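Local coordinates for protein glutathione s-transferase (Oryza sativa, PDB 1OYJ) that conjugates reduced glutathione to a wide range of hydrophobic electrophiles, as a tau-class plant glutathione transferase associated with herbicide detoxification, at residues 5-10 with 28-33; 11-16 with 34-39; 119-124 with 134-139; 173-178 with 218-223. One frame throughout, in Å; residues are numbered along the deposited sequence.

Interaction 1: residues 5-10 with 28-33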
# COMPACT_ATOMS: atom_id res chain seq x y z
N LYS A 5 -0.34 8.18 -25.31
CA LYS A 5 -1.48 8.03 -24.41
C LYS A 5 -2.77 8.86 -24.68
O LYS A 5 -2.73 9.93 -25.28
CB LYS A 5 -0.99 8.31 -22.98
N GLU A 6 -3.91 8.30 -24.28
CA GLU A 6 -5.15 9.06 -24.16
C GLU A 6 -5.38 8.92 -22.67
O GLU A 6 -5.82 7.84 -22.21
CB GLU A 6 -6.31 8.37 -24.84
CG GLU A 6 -7.36 9.35 -25.31
CD GLU A 6 -8.48 9.66 -24.32
OE1 GLU A 6 -8.96 8.73 -23.61
OE2 GLU A 6 -8.94 10.85 -24.30
N LEU A 7 -4.98 9.96 -21.94
CA LEU A 7 -5.06 9.99 -20.50
C LEU A 7 -6.18 10.85 -19.99
O LEU A 7 -6.33 12.01 -20.38
CB LEU A 7 -3.73 10.51 -19.93
CG LEU A 7 -2.60 9.52 -20.22
CD1 LEU A 7 -1.21 10.10 -20.04
CD2 LEU A 7 -2.75 8.21 -19.44
N VAL A 8 -6.95 10.31 -19.06
CA VAL A 8 -7.99 11.07 -18.41
C VAL A 8 -7.91 10.83 -16.93
O VAL A 8 -7.73 9.66 -16.51
CB VAL A 8 -9.36 10.58 -18.89
CG1 VAL A 8 -10.46 11.34 -18.15
CG2 VAL A 8 -9.51 10.72 -20.41
N LEU A 9 -8.11 11.88 -16.15
CA LEU A 9 -7.95 11.78 -14.72
C LEU A 9 -9.21 12.24 -14.06
O LEU A 9 -9.61 13.42 -14.25
CB LEU A 9 -6.75 12.59 -14.29
CG LEU A 9 -6.39 12.44 -12.79
CD1 LEU A 9 -5.78 11.05 -12.48
CD2 LEU A 9 -5.31 13.53 -12.41
N LEU A 10 -9.91 11.34 -13.37
CA LEU A 10 -11.08 11.70 -12.61
C LEU A 10 -10.52 12.14 -11.26
O LEU A 10 -9.80 11.39 -10.60
CB LEU A 10 -12.03 10.53 -12.45
CG LEU A 10 -12.34 9.76 -13.72
CD1 LEU A 10 -13.49 8.70 -13.49
CD2 LEU A 10 -12.84 10.75 -14.79
N LYS A 28 6.50 14.06 -16.14
CA LYS A 28 6.77 13.18 -17.23
C LYS A 28 6.46 13.74 -18.64
O LYS A 28 6.68 13.07 -19.61
CB LYS A 28 6.02 11.85 -17.00
CG LYS A 28 6.63 10.99 -15.86
CD LYS A 28 5.77 9.78 -15.48
CE LYS A 28 6.62 8.80 -14.62
NZ LYS A 28 7.51 7.89 -15.42
N GLY A 29 5.93 14.93 -18.71
CA GLY A 29 5.51 15.50 -19.98
C GLY A 29 4.25 14.86 -20.51
O GLY A 29 3.97 14.94 -21.69
N LEU A 30 3.46 14.20 -19.67
CA LEU A 30 2.30 13.55 -20.19
C LEU A 30 1.04 14.43 -20.01
O LEU A 30 0.69 14.74 -18.89
CB LEU A 30 2.09 12.21 -19.44
CG LEU A 30 3.17 11.14 -19.52
CD1 LEU A 30 2.87 10.02 -18.54
CD2 LEU A 30 3.10 10.56 -20.92
N GLU A 31 0.35 14.78 -21.10
CA GLU A 31 -0.81 15.67 -21.04
C GLU A 31 -1.98 14.82 -20.71
O GLU A 31 -2.05 13.67 -21.18
CB GLU A 31 -1.08 16.34 -22.38
CG GLU A 31 0.05 17.24 -22.85
CD GLU A 31 0.42 18.37 -21.90
OE1 GLU A 31 -0.44 18.85 -21.12
OE2 GLU A 31 1.60 18.81 -21.95
N PHE A 32 -2.93 15.36 -19.97
CA PHE A 32 -4.13 14.55 -19.67
C PHE A 32 -5.34 15.43 -19.57
O PHE A 32 -5.25 16.59 -19.27
CB PHE A 32 -3.90 13.82 -18.32
CG PHE A 32 -3.62 14.77 -17.17
CD1 PHE A 32 -4.63 15.18 -16.35
CD2 PHE A 32 -2.36 15.29 -16.98
CE1 PHE A 32 -4.43 16.03 -15.35
CE2 PHE A 32 -2.10 16.13 -15.90
CZ PHE A 32 -3.15 16.51 -15.10
N GLU A 33 -6.50 14.85 -19.76
CA GLU A 33 -7.73 15.54 -19.54
C GLU A 33 -8.18 15.42 -18.10
O GLU A 33 -8.45 14.32 -17.63
CB GLU A 33 -8.81 14.95 -20.46
CG GLU A 33 -10.16 15.61 -20.26
CD GLU A 33 -11.30 14.95 -20.99
OE1 GLU A 33 -11.11 14.11 -21.90
OE2 GLU A 33 -12.43 15.27 -20.60
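The backbone N of E33 donates to L7 O over 2.9 Å, with an N-H...O angle of 169°, and the second rung runs the other way, from L9 N to E33 O. E33 thus bonds through both its N and its O to the two residues flanking V8, the pattern of a parallel bridge between V8 and E33. Beside the second rung, V8 CA approaches E33 O at 3.4 Å in a CA-H...O contact. These rungs begin the pairing of strands 7-11 and 33-36 in the thioredoxin-like N-terminal domain; helix 16-28, which ends in a Schellman motif at G29, supplies the beta-alpha-beta crossover between them. L7 and L9 flank F32: L7 CB meets F32 CB at 3.7 Å, while L9 CB lies 3.9 Å from F32 CD1 and L9 CD2 adds a contact to F32 CE1. The F32 ring also packs on R22 and M25 of that helix. Farther out, L7 CD1 reaches L30 CB at 4.0 Å, and F80 touches L7 and L30. On the V8 side, E33 extends alongside the valine, its OE1 4.0 Å from V8 CG2, and its carboxylate forms a salt bridge with R35.

Interaction 2: residues 11-16 with 34-39. With GSH (glutathione), chain N.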
# COMPACT_ATOMS: atom_id res chain seq x y z
N ASP A 11 -10.85 13.35 -10.82
CA ASP A 11 -10.20 13.87 -9.62
C ASP A 11 -11.11 14.87 -8.89
O ASP A 11 -12.29 15.13 -9.29
CB ASP A 11 -8.89 14.42 -10.16
CG ASP A 11 -7.76 14.53 -9.13
OD1 ASP A 11 -7.99 14.42 -7.89
OD2 ASP A 11 -6.59 14.73 -9.55
N PHE A 12 -10.61 15.42 -7.79
CA PHE A 12 -11.31 16.37 -6.96
C PHE A 12 -10.20 17.41 -6.69
O PHE A 12 -9.06 17.02 -6.31
CB PHE A 12 -11.83 15.73 -5.69
CG PHE A 12 -12.46 16.70 -4.75
CD1 PHE A 12 -13.44 17.53 -5.20
CD2 PHE A 12 -12.16 16.71 -3.42
CE1 PHE A 12 -14.08 18.46 -4.35
CE2 PHE A 12 -12.81 17.61 -2.54
CZ PHE A 12 -13.75 18.52 -3.03
N TRP A 13 -10.46 18.69 -6.93
CA TRP A 13 -9.36 19.71 -6.93
C TRP A 13 -8.38 19.69 -5.76
O TRP A 13 -7.17 19.74 -5.95
CB TRP A 13 -9.99 21.14 -7.12
CG TRP A 13 -10.74 21.62 -5.96
CD1 TRP A 13 -11.98 21.38 -5.70
CD2 TRP A 13 -10.24 22.41 -4.90
NE1 TRP A 13 -12.35 21.89 -4.47
CE2 TRP A 13 -11.28 22.58 -3.99
CE3 TRP A 13 -9.01 22.99 -4.64
CZ2 TRP A 13 -11.13 23.26 -2.79
CZ3 TRP A 13 -8.86 23.70 -3.49
CH2 TRP A 13 -9.90 23.87 -2.60
N VAL A 14 -8.89 19.63 -4.55
CA VAL A 14 -8.08 19.73 -3.31
C VAL A 14 -7.46 18.37 -2.89
O VAL A 14 -6.69 18.31 -1.93
CB VAL A 14 -8.96 20.28 -2.17
CG1 VAL A 14 -9.89 19.14 -1.64
CG2 VAL A 14 -8.12 20.85 -1.02
N SER A 15 -7.79 17.27 -3.59
CA SER A 15 -7.19 15.95 -3.25
C SER A 15 -5.67 15.84 -3.37
O SER A 15 -5.14 15.89 -4.44
CB SER A 15 -7.77 14.81 -4.09
OG SER A 15 -7.21 13.58 -3.70
N PRO A 16 -5.04 15.51 -2.26
CA PRO A 16 -3.59 15.29 -2.25
C PRO A 16 -3.25 14.07 -3.08
O PRO A 16 -2.20 14.02 -3.71
CB PRO A 16 -3.28 15.12 -0.79
CG PRO A 16 -4.56 14.81 -0.11
CD PRO A 16 -5.61 15.45 -0.93
N TYR A 34 -8.27 16.55 -17.40
CA TYR A 34 -8.73 16.55 -16.03
C TYR A 34 -10.26 16.67 -15.94
O TYR A 34 -10.85 17.64 -16.50
CB TYR A 34 -8.15 17.79 -15.39
CG TYR A 34 -8.49 17.96 -13.95
CD1 TYR A 34 -7.64 17.43 -12.96
CD2 TYR A 34 -9.61 18.61 -13.57
CE1 TYR A 34 -7.91 17.61 -11.63
CE2 TYR A 34 -9.94 18.78 -12.24
CZ TYR A 34 -9.09 18.26 -11.26
OH TYR A 34 -9.45 18.40 -9.93
N ARG A 35 -10.91 15.78 -15.22
CA ARG A 35 -12.34 15.91 -15.00
C ARG A 35 -12.64 16.05 -13.54
O ARG A 35 -12.28 15.16 -12.76
CB ARG A 35 -13.08 14.72 -15.57
CG ARG A 35 -12.80 14.47 -17.04
CD ARG A 35 -13.81 13.59 -17.69
NE ARG A 35 -13.52 13.39 -19.10
CZ ARG A 35 -13.90 12.31 -19.78
NH1 ARG A 35 -13.59 12.17 -21.06
NH2 ARG A 35 -14.57 11.36 -19.17
N GLU A 36 -13.26 17.16 -13.14
CA GLU A 36 -13.61 17.42 -11.76
C GLU A 36 -14.83 16.60 -11.31
O GLU A 36 -15.95 16.76 -11.84
CB GLU A 36 -13.92 18.90 -11.57
CG GLU A 36 -14.22 19.29 -10.13
CD GLU A 36 -12.95 19.35 -9.26
OE1 GLU A 36 -11.90 19.65 -9.78
OE2 GLU A 36 -13.04 19.09 -8.06
N GLU A 37 -14.71 15.80 -10.28
CA GLU A 37 -15.88 15.09 -9.81
C GLU A 37 -16.53 15.73 -8.61
O GLU A 37 -15.85 16.14 -7.73
CB GLU A 37 -15.49 13.67 -9.39
CG GLU A 37 -15.14 12.75 -10.54
CD GLU A 37 -16.38 12.11 -11.15
OE1 GLU A 37 -17.43 12.05 -10.46
OE2 GLU A 37 -16.27 11.59 -12.28
N ASP A 38 -17.86 15.63 -8.50
CA ASP A 38 -18.55 16.08 -7.30
C ASP A 38 -18.69 14.87 -6.42
O ASP A 38 -19.53 13.95 -6.67
CB ASP A 38 -19.96 16.65 -7.68
CG ASP A 38 -20.84 16.97 -6.45
OD1 ASP A 38 -20.45 16.68 -5.29
OD2 ASP A 38 -21.98 17.49 -6.60
N LEU A 39 -17.96 14.81 -5.33
CA LEU A 39 -17.95 13.57 -4.54
C LEU A 39 -19.29 13.22 -3.87
O LEU A 39 -19.52 12.02 -3.53
CB LEU A 39 -16.80 13.54 -3.58
CG LEU A 39 -15.45 13.50 -4.31
CD1 LEU A 39 -14.33 13.41 -3.26
CD2 LEU A 39 -15.23 12.33 -5.27
N1 GSH N . -6.11 5.19 -1.18
CA1 GSH N . -6.49 6.35 -1.92
C1 GSH N . -5.62 6.81 -3.03
O11 GSH N . -5.91 7.26 -4.12
O12 GSH N . -4.45 6.75 -2.73
CB1 GSH N . -7.52 7.32 -1.38
CG1 GSH N . -8.06 8.37 -2.35
CD1 GSH N . -9.15 9.17 -1.64
OE1 GSH N . -9.16 9.18 -0.42
N2 GSH N . -10.03 9.88 -2.36
CA2 GSH N . -11.08 10.64 -1.74
C2 GSH N . -12.38 10.03 -2.26
O2 GSH N . -12.49 9.94 -3.47
CB2 GSH N . -10.91 12.10 -2.18
SG2 GSH N . -9.45 12.87 -1.37
N3 GSH N . -13.27 9.42 -1.48
CA3 GSH N . -14.66 9.78 -1.89
C3 GSH N . -15.76 10.12 -0.89
O31 GSH N . -16.94 9.66 -1.02
O32 GSH N . -15.52 10.90 0.03
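The loop that carries S15 into the glutathione site leaves strand 7-11 beside strand 33-36, and the last parallel bridge of the pair, D11 with E36, anchors its start. D11 N donates to R35 O at 3.0 Å, and E37 N returns a bond to D11 O at 2.7 Å, almost in line with the carbonyl (C=O...N angle 176°). Beyond the bridge, the carboxylate of E36 takes over the role of a strand partner. Its OE2 uses the syn lone pair to accept from W13 N at 2.8 Å, and the same oxygen sits at the edge of the indole, near W13 CD1. Y34 OH donates to E36 OE1 from above the carboxylate plane; with a donor on each oxygen, the group's rotation is probably restrained. A bend at chi2 (76°) turns E36 back toward the loop. Y34 also lays CE1 against D11 CB at 3.6 Å, while the D11 carboxylate receives F12 N on OD1 and forms a salt bridge with R22 through OD2. F12 CD2 and L39 CD1 meet at 4.0 Å. L39 CD1 also packs on the cysteinyl CB2 of glutathione. A type I turn from F12 to S15 brings S15 OG within 3.3 Å of the glutathione sulfur, SG2, and the serine N-caps helix 16-28, its OG accepting from G18 N. Helix 214-229 packs F220 against F12 and V14, whereas L45 of helix 44-49 packs on R35 of strand 33-36, and L46 on E37 just past the strand's end.

Interaction 3: residues 119-124 with 134-139. With GSH (glutathione), chain O.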
# COMPACT_ATOMS: atom_id res chain seq x y z
N GLY A 119 -3.60 13.68 9.83
CA GLY A 119 -3.93 15.05 9.62
C GLY A 119 -5.37 15.38 9.88
O GLY A 119 -5.65 16.46 10.48
N SER A 120 -6.28 14.50 9.47
CA SER A 120 -7.67 14.77 9.61
C SER A 120 -8.09 14.92 11.09
O SER A 120 -8.99 15.73 11.42
CB SER A 120 -8.52 13.65 9.01
OG SER A 120 -8.31 13.60 7.60
N ARG A 121 -7.45 14.18 11.97
CA ARG A 121 -7.74 14.31 13.39
C ARG A 121 -7.54 15.72 13.87
O ARG A 121 -8.20 16.12 14.84
CB ARG A 121 -6.81 13.43 14.22
CG ARG A 121 -7.00 11.93 13.83
CD ARG A 121 -6.07 11.00 14.57
NE ARG A 121 -6.42 9.59 14.36
CZ ARG A 121 -5.86 8.60 15.04
NH1 ARG A 121 -4.92 8.85 15.97
NH2 ARG A 121 -6.26 7.35 14.82
N LEU A 122 -6.62 16.47 13.23
CA LEU A 122 -6.33 17.81 13.73
C LEU A 122 -7.53 18.74 13.55
O LEU A 122 -7.73 19.70 14.32
CB LEU A 122 -5.13 18.41 13.04
CG LEU A 122 -3.85 17.61 13.13
CD1 LEU A 122 -2.72 18.33 12.46
CD2 LEU A 122 -3.43 17.33 14.56
N TRP A 123 -8.38 18.45 12.58
CA TRP A 123 -9.53 19.35 12.48
C TRP A 123 -10.82 18.72 12.89
O TRP A 123 -11.87 19.42 12.90
CB TRP A 123 -9.68 20.03 11.11
CG TRP A 123 -9.48 19.19 10.02
CD1 TRP A 123 -10.38 18.41 9.44
CD2 TRP A 123 -8.27 18.99 9.33
NE1 TRP A 123 -9.81 17.73 8.39
CE2 TRP A 123 -8.50 18.04 8.34
CE3 TRP A 123 -6.99 19.51 9.48
CZ2 TRP A 123 -7.53 17.59 7.50
CZ3 TRP A 123 -6.02 19.08 8.61
CH2 TRP A 123 -6.29 18.14 7.63
N ARG A 124 -10.76 17.42 13.18
CA ARG A 124 -11.91 16.70 13.70
C ARG A 124 -11.98 16.78 15.21
O ARG A 124 -13.05 16.73 15.80
CB ARG A 124 -11.85 15.25 13.34
CG ARG A 124 -12.37 14.88 11.99
CD ARG A 124 -11.99 13.42 11.53
NE ARG A 124 -12.38 13.21 10.13
CZ ARG A 124 -12.74 12.04 9.56
NH1 ARG A 124 -13.10 12.02 8.27
NH2 ARG A 124 -12.72 10.89 10.25
N GLY A 134 -1.89 16.79 17.52
CA GLY A 134 -0.84 17.66 17.05
C GLY A 134 0.55 17.12 17.39
O GLY A 134 1.48 17.26 16.59
N ARG A 135 0.74 16.59 18.61
CA ARG A 135 2.01 16.07 18.98
C ARG A 135 2.39 14.84 18.13
O ARG A 135 3.59 14.63 17.79
CB ARG A 135 2.08 15.73 20.49
CG ARG A 135 2.10 17.00 21.39
CD ARG A 135 2.23 16.66 22.90
NE ARG A 135 1.03 16.03 23.42
CZ ARG A 135 0.15 16.66 24.19
NH1 ARG A 135 0.35 17.93 24.41
NH2 ARG A 135 -0.92 16.05 24.71
N GLU A 136 1.39 14.07 17.76
CA GLU A 136 1.68 12.87 17.00
C GLU A 136 2.04 13.35 15.59
O GLU A 136 2.91 12.77 14.99
CB GLU A 136 0.49 11.88 16.95
CG GLU A 136 0.14 11.22 18.31
CD GLU A 136 -0.53 9.86 18.18
OE1 GLU A 136 0.13 8.83 18.49
OE2 GLU A 136 -1.70 9.87 17.85
N MET A 137 1.34 14.39 15.10
CA MET A 137 1.66 14.93 13.76
C MET A 137 3.09 15.44 13.71
O MET A 137 3.84 15.08 12.79
CB MET A 137 0.70 16.00 13.25
CG MET A 137 1.08 16.51 11.82
SD MET A 137 1.25 15.19 10.49
CE MET A 137 -0.40 14.96 10.25
N ALA A 138 3.49 16.21 14.72
CA ALA A 138 4.86 16.72 14.75
C ALA A 138 5.89 15.58 14.67
O ALA A 138 6.92 15.76 14.04
CB ALA A 138 5.12 17.49 15.94
N GLU A 139 5.65 14.48 15.40
CA GLU A 139 6.55 13.38 15.44
C GLU A 139 6.57 12.66 14.09
O GLU A 139 7.61 12.24 13.69
CB GLU A 139 6.17 12.41 16.61
CG GLU A 139 7.17 11.39 16.89
CD GLU A 139 8.52 11.96 17.34
OE1 GLU A 139 8.61 13.15 17.80
OE2 GLU A 139 9.47 11.14 17.17
N1 GSH O . -3.22 0.90 13.88
CA1 GSH O . -3.57 2.31 14.04
C1 GSH O . -4.19 2.47 15.41
O11 GSH O . -5.31 2.95 15.55
O12 GSH O . -3.60 2.09 16.41
CB1 GSH O . -2.28 3.19 13.82
CG1 GSH O . -2.58 4.69 13.91
CD1 GSH O . -1.47 5.71 13.57
OE1 GSH O . -0.92 5.69 12.48
N2 GSH O . -1.22 6.64 14.49
CA2 GSH O . -0.47 7.88 14.26
C2 GSH O . 0.80 7.92 15.05
O2 GSH O . 1.43 8.99 15.21
CB2 GSH O . -1.33 9.09 14.55
SG2 GSH O . -2.73 9.09 13.41
N3 GSH O . 1.16 6.68 15.51
CA3 GSH O . 2.45 6.46 16.15
C3 GSH O . 3.68 6.63 15.26
O31 GSH O . 3.52 6.63 13.99
O32 GSH O . 4.81 6.77 15.82
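A second glutathione, distinct from the one beside S15, places its sulfur over one face of the R121 guanidinium, with SG2 3.4 Å from R121 NH1. The edge of the same guanidinium faces E136: NH1 and OE2 make a long salt bridge of 3.9 Å, the two planes turned 28° apart. R121 gets there as an extended chain from CG to NE. E136 borders the ligand from the other helix, its OE2 lying 3.4 Å from glutathione CB2 and its CB packing near the carbonyl O2, while K114 gives the tripeptide a hydrogen bond. Both residues stand on an antiparallel helix pair of the all-helical C-terminal domain, 97-124 and 127-148, whose short segments here approach to 9.5 Å between axes at 156°. Beneath the R121-E136 pair, each helix sets an apolar tip on a glycine of the other. L122 CD2 touches G134 N at 3.4 Å, and M137 CE rests 3.5 Å from G119 N. The methionine curls to reach it, bent at both chi2 and chi3. L122 CD1 and M137 CB add a looser apolar contact at 4.2 Å, and Y179 of helix 176-183 packs against both L122 and M137.

Interaction 4: residues 173-178 with 218-223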
# COMPACT_ATOMS: atom_id res chain seq x y z
N THR A 173 2.39 19.08 1.67
CA THR A 173 3.05 20.34 2.06
C THR A 173 2.03 21.51 1.99
O THR A 173 2.15 22.49 2.71
CB THR A 173 4.25 20.67 1.24
OG1 THR A 173 3.91 20.94 -0.15
CG2 THR A 173 5.27 19.54 1.31
N ALA A 174 1.00 21.38 1.16
CA ALA A 174 -0.01 22.40 1.11
C ALA A 174 -0.96 22.44 2.35
O ALA A 174 -1.68 23.42 2.51
CB ALA A 174 -0.86 22.27 -0.11
N TRP A 175 -0.93 21.39 3.14
CA TRP A 175 -1.68 21.26 4.37
C TRP A 175 -0.82 21.56 5.57
O TRP A 175 -1.33 21.56 6.70
CB TRP A 175 -2.25 19.83 4.46
CG TRP A 175 -3.12 19.44 3.32
CD1 TRP A 175 -2.76 19.30 2.08
CD2 TRP A 175 -4.52 19.16 3.36
NE1 TRP A 175 -3.83 18.93 1.30
CE2 TRP A 175 -4.92 18.84 2.07
CE3 TRP A 175 -5.47 19.14 4.34
CZ2 TRP A 175 -6.23 18.48 1.76
CZ3 TRP A 175 -6.77 18.84 3.99
CH2 TRP A 175 -7.11 18.50 2.74
N PHE A 176 0.48 21.82 5.39
CA PHE A 176 1.33 21.99 6.57
C PHE A 176 0.80 23.16 7.45
O PHE A 176 0.69 23.07 8.66
CB PHE A 176 2.81 22.21 6.25
CG PHE A 176 3.58 20.93 5.90
CD1 PHE A 176 2.96 19.69 5.84
CD2 PHE A 176 4.93 21.02 5.56
CE1 PHE A 176 3.66 18.58 5.49
CE2 PHE A 176 5.63 19.82 5.26
CZ PHE A 176 4.99 18.67 5.19
N TYR A 177 0.37 24.21 6.77
CA TYR A 177 -0.10 25.41 7.44
C TYR A 177 -1.28 25.08 8.29
O TYR A 177 -1.31 25.48 9.43
CB TYR A 177 -0.39 26.56 6.43
CG TYR A 177 -1.04 27.78 7.07
CD1 TYR A 177 -0.33 28.63 7.93
CD2 TYR A 177 -2.37 28.08 6.86
CE1 TYR A 177 -0.95 29.78 8.56
CE2 TYR A 177 -2.98 29.21 7.44
CZ TYR A 177 -2.27 30.06 8.30
OH TYR A 177 -2.87 31.18 8.91
N SER A 178 -2.23 24.32 7.74
CA SER A 178 -3.39 23.88 8.45
C SER A 178 -3.02 22.97 9.64
O SER A 178 -3.66 23.06 10.69
CB SER A 178 -4.36 23.16 7.49
OG SER A 178 -4.83 24.03 6.47
N TYR A 218 -6.41 25.90 3.92
CA TYR A 218 -6.88 26.20 5.29
C TYR A 218 -8.35 26.55 5.29
O TYR A 218 -9.05 26.26 6.25
CB TYR A 218 -6.14 27.32 5.92
CG TYR A 218 -6.45 27.58 7.41
CD1 TYR A 218 -6.41 26.57 8.33
CD2 TYR A 218 -6.77 28.84 7.86
CE1 TYR A 218 -6.64 26.79 9.66
CE2 TYR A 218 -7.03 29.07 9.22
CZ TYR A 218 -6.96 28.03 10.08
OH TYR A 218 -7.22 28.18 11.41
N ASP A 219 -8.77 27.23 4.23
CA ASP A 219 -10.17 27.60 4.05
C ASP A 219 -11.03 26.36 3.81
O ASP A 219 -12.12 26.18 4.40
CB ASP A 219 -10.24 28.56 2.89
CG ASP A 219 -9.98 29.98 3.33
OD1 ASP A 219 -10.02 30.30 4.56
OD2 ASP A 219 -9.68 30.82 2.48
N PHE A 220 -10.51 25.43 3.05
CA PHE A 220 -11.24 24.15 2.88
C PHE A 220 -11.32 23.40 4.26
O PHE A 220 -12.37 22.85 4.60
CB PHE A 220 -10.57 23.32 1.84
CG PHE A 220 -11.27 22.09 1.53
CD1 PHE A 220 -12.40 22.10 0.76
CD2 PHE A 220 -10.78 20.88 1.97
CE1 PHE A 220 -13.10 20.94 0.51
CE2 PHE A 220 -11.44 19.72 1.68
CZ PHE A 220 -12.61 19.76 0.92
N VAL A 221 -10.24 23.40 5.04
CA VAL A 221 -10.25 22.70 6.31
C VAL A 221 -11.34 23.35 7.16
O VAL A 221 -11.99 22.70 8.00
CB VAL A 221 -8.94 22.85 6.97
CG1 VAL A 221 -9.02 22.47 8.41
CG2 VAL A 221 -7.96 21.97 6.25
N GLY A 222 -11.50 24.62 6.95
CA GLY A 222 -12.54 25.37 7.60
C GLY A 222 -13.90 24.80 7.26
O GLY A 222 -14.71 24.61 8.18
N VAL A 223 -14.18 24.49 6.00
CA VAL A 223 -15.47 23.91 5.71
C VAL A 223 -15.50 22.52 6.30
O VAL A 223 -16.50 22.15 6.90
CB VAL A 223 -15.93 23.90 4.21
CG1 VAL A 223 -15.49 25.15 3.49
CG2 VAL A 223 -15.46 22.66 3.49
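Y177 turns the edge of its ring toward the face of Y218 in a T-shaped pair, joining the start of helix 176-183 to helix 214-229 within the helical C-terminal domain. The ring centroids are 5.3 Å apart and the planes stand at 76°, with Y177 CE2 making the closest approach, 3.8 Å from Y218 CD2. Next to this pair, S178 enters at the other helix's backbone. Its OG lies 3.2 Å from Y218 CA and also sits at the edge of the Y218 ring, 3.5 Å from CD1. In both tyrosines CG lies anti to the backbone N (chi1 173° in Y177 and -173° in Y218), which carries each ring out to the other helix. V221, about one turn beyond Y218, continues the seam, sending CG2 toward S178 and also to within 4.0 Å of W175 CZ3. The indole reaches F220 as well, although more loosely. No hydrogen bond crosses between 173-178 and 218-223, so the junction rests on van der Waals packing and the aromatic pair. Around it, V217 of helix 214-229 touches A174, W175 and S178, and P214 packs against Y177. W175 also extends to V14 in the N-terminal domain, which places this end of the seam at the domain interface. The W175-F220 contact itself joins CH2 of the indole to CD2 of the phenylalanine at 4.4 Å.

In the fold
Interactions 1 and 2 are successive parts of one strand pair: L9 O and R35 N, 2.9 Å apart, probably bond between them, and the pairing leads from 5-10 with 28-33 toward the S15 glutathione. Interaction 2 meets interaction 4 across the domain interface, with V14 CG1 3.7 Å from F220 CE2 and V14 O 3.7 Å from W175 CZ2; the side chain of W175 is about 7 Å from that of S15. Interaction 4 in turn touches interaction 3, where W123 CH2 packs 3.5 Å from W175 CE3. Interaction 3 borders a different glutathione, and its centre is about 24 Å from that of interaction 2 and about 34 Å from that of interaction 1.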